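Local coordinates for protein prolyl-tRNA synthetase (Naegleria fowleri, PDB 6NAB) that probably attaches proline to its cognate tRNA in an ATP-dependent, two-step reaction, at residues A115-S120 against Q144-V149. Numbering follows the deposited sequence. Where two conformers were deposited one is given.
With PRO (proline), chain N.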
loop_
_atom_site.group_PDB
_atom_site.type_symbol
_atom_site.label_atom_id
_atom_site.label_comp_id
_atom_site.label_asym_id
_atom_site.label_seq_id
_atom_site.Cartn_x
_atom_site.Cartn_y
_atom_site.Cartn_z
ATOM N N ALA B 115 20.702 1.702 -4.991
ATOM C CA ALA B 115 20.405 1.477 -3.588
ATOM C C ALA B 115 18.903 1.362 -3.359
ATOM O O ALA B 115 18.098 1.931 -4.101
ATOM C CB ALA B 115 20.974 2.621 -2.745
ATOM N N LEU B 116 18.532 0.635 -2.308
ATOM C CA LEU B 116 17.153 0.591 -1.845
ATOM C C LEU B 116 16.909 1.748 -0.882
ATOM O O LEU B 116 17.753 2.047 -0.031
ATOM C CB LEU B 116 16.857 -0.743 -1.155
ATOM C CG LEU B 116 17.128 -2.016 -1.958
ATOM C CD1 LEU B 116 16.698 -3.245 -1.159
ATOM C CD2 LEU B 116 16.395 -1.944 -3.286
ATOM N N ARG B 117 15.755 2.387 -1.018
ATOM C CA ARG B 117 15.446 3.580 -0.250
ATOM C C ARG B 117 15.491 3.298 1.253
ATOM O O ARG B 117 14.788 2.391 1.737
ATOM C CB ARG B 117 14.071 4.145 -0.646
ATOM C CG ARG B 117 12.850 3.389 -0.160
ATOM C CD ARG B 117 11.524 3.981 -0.648
ATOM N NE ARG B 117 10.583 2.873 -0.760
ATOM C CZ ARG B 117 9.625 2.747 -1.662
ATOM N NH1 ARG B 117 9.406 3.688 -2.584
ATOM N NH2 ARG B 117 8.883 1.643 -1.634
ATOM N N PRO B 118 16.311 4.008 2.010
ATOM C CA PRO B 118 16.192 3.971 3.482
ATOM C C PRO B 118 15.183 4.992 3.977
ATOM O O PRO B 118 14.764 4.958 5.143
ATOM C CB PRO B 118 17.614 4.299 3.941
ATOM C CG PRO B 118 18.102 5.243 2.895
ATOM C CD PRO B 118 17.492 4.776 1.581
ATOM N N THR B 119 14.839 5.933 3.091
ATOM C CA THR B 119 13.967 7.093 3.278
ATOM C C THR B 119 14.052 7.858 1.961
ATOM O O THR B 119 15.030 7.670 1.234
ATOM C CB THR B 119 14.383 7.969 4.479
ATOM O OG1 THR B 119 13.492 9.094 4.578
ATOM C CG2 THR B 119 15.837 8.468 4.347
ATOM N N SER B 120 13.078 8.718 1.634
ATOM C CA SER B 120 12.933 9.177 0.247
ATOM C C SER B 120 13.287 10.646 0.008
ATOM O O SER B 120 12.998 11.155 -1.083
ATOM C CB SER B 120 11.508 8.920 -0.240
ATOM O OG SER B 120 11.229 7.533 -0.208
ATOM N N GLN B 144 3.474 9.244 1.001
ATOM C CA GLN B 144 3.393 7.919 0.392
ATOM C C GLN B 144 3.438 6.826 1.447
ATOM O O GLN B 144 4.149 6.947 2.457
ATOM C CB GLN B 144 4.499 7.700 -0.655
ATOM C CG GLN B 144 5.936 7.869 -0.161
ATOM C CD GLN B 144 6.939 7.637 -1.290
ATOM O OE1 GLN B 144 6.578 7.720 -2.452
ATOM N NE2 GLN B 144 8.201 7.340 -0.943
ATOM N N TRP B 145 2.650 5.768 1.203
ATOM C CA TRP B 145 2.630 4.547 2.015
ATOM C C TRP B 145 3.510 3.515 1.322
ATOM O O TRP B 145 3.139 3.001 0.265
ATOM C CB TRP B 145 1.206 4.009 2.180
ATOM C CG TRP B 145 0.280 4.968 2.909
ATOM C CD1 TRP B 145 -0.538 5.904 2.345
ATOM C CD2 TRP B 145 0.108 5.086 4.331
ATOM N NE1 TRP B 145 -1.224 6.584 3.324
ATOM C CE2 TRP B 145 -0.832 6.114 4.552
ATOM C CE3 TRP B 145 0.673 4.432 5.438
ATOM C CZ2 TRP B 145 -1.237 6.501 5.837
ATOM C CZ3 TRP B 145 0.271 4.817 6.714
ATOM C CH2 TRP B 145 -0.669 5.845 6.902
ATOM N N THR B 146 4.681 3.223 1.893
ATOM C CA THR B 146 5.654 2.397 1.188
ATOM C C THR B 146 6.406 1.504 2.167
ATOM O O THR B 146 6.317 1.659 3.384
ATOM C CB THR B 146 6.703 3.239 0.423
ATOM O OG1 THR B 146 7.570 3.879 1.368
ATOM C CG2 THR B 146 6.098 4.307 -0.391
ATOM N N ASN B 147 7.206 0.602 1.605
ATOM C CA ASN B 147 8.185 -0.154 2.367
ATOM C C ASN B 147 9.555 0.516 2.260
ATOM O O ASN B 147 9.888 1.150 1.257
ATOM C CB ASN B 147 8.263 -1.613 1.886
ATOM C CG ASN B 147 8.555 -1.738 0.391
ATOM O OD1 ASN B 147 8.346 -0.805 -0.385
ATOM N ND2 ASN B 147 9.044 -2.903 -0.009
ATOM N N VAL B 148 10.341 0.399 3.319
ATOM C CA VAL B 148 11.681 0.963 3.330
ATOM C C VAL B 148 12.627 -0.069 3.922
ATOM O O VAL B 148 12.219 -0.979 4.648
ATOM C CB VAL B 148 11.743 2.300 4.100
ATOM C CG1 VAL B 148 11.361 3.446 3.164
ATOM C CG2 VAL B 148 10.782 2.271 5.248
ATOM N N VAL B 149 13.904 0.070 3.580
ATOM C CA VAL B 149 14.953 -0.882 3.953
ATOM C C VAL B 149 16.072 -0.150 4.688
ATOM O O VAL B 149 16.674 0.786 4.148
ATOM C CB VAL B 149 15.503 -1.612 2.715
ATOM C CG1 VAL B 149 16.681 -2.487 3.074
ATOM C CG2 VAL B 149 14.366 -2.438 2.004
HETATM N N PRO N . 12.212 10.720 6.411
HETATM C CA PRO N . 12.204 10.939 7.863
HETATM C C PRO N . 12.885 9.797 8.616
HETATM O O PRO N . 12.949 9.806 9.853
HETATM C CB PRO N . 10.708 11.012 8.205
HETATM C CG PRO N . 10.030 10.231 7.082
HETATM C CD PRO N . 10.850 10.556 5.864
HETATM O OXT PRO N . 13.396 8.851 8.000
HETATM O O HOH W 1 18.562 0.500 1.962
HETATM O O HOH W 2 10.448 6.544 -2.691
#
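The backbone oxygen of Asn-147 is gripped by two nitrogens of one guanidinium: NE of Arg-117 lies 2.7 Å from Asn-147 O, almost in line with the carbonyl, and NH2 adds a weak second bond. NH2 also reaches the side chain of the same residue, 2.8 Å from Asn-147 OD1, which sits in the guanidinium plane although the amide itself is turned 69° from it. The arginine thus takes hold of Asn-147 side-on, by main chain and side chain together, which should fix the rotation of both groups. From CG to NE the Arg-117 chain is extended (chi2 -177°), carrying the charged end along strand 140-149: CG passes Val-148 CG1, and Thr-146 CB lies over one guanidinium face, toward its rim, 3.4 Å from Arg-117 NH2. At the far edge a water joins Arg-117 NH1 to Ser-120 OG and Gln-144 NE2; the latter two also bond to Glu-169, and Gln-144 OE1 accepts from Phe-76 N. A single backbone bond joins the segments, Val-149 N to Arg-117 O at 3.1 Å, while a second water bridges Leu-116 O and Val-149 O. Beside it, Leu-116 CD1 touches Val-149 CG2, near Phe-79 of the second subunit. The loop so held presents Thr-119, whose OG1 hydrogen-bonds the nitrogen of bound proline at 2.8 Å and also Glu-121; Glu-121, Arg-150 and His-240 likewise hydrogen-bond this ligand, in the amino acid pocket of a class II synthetase core.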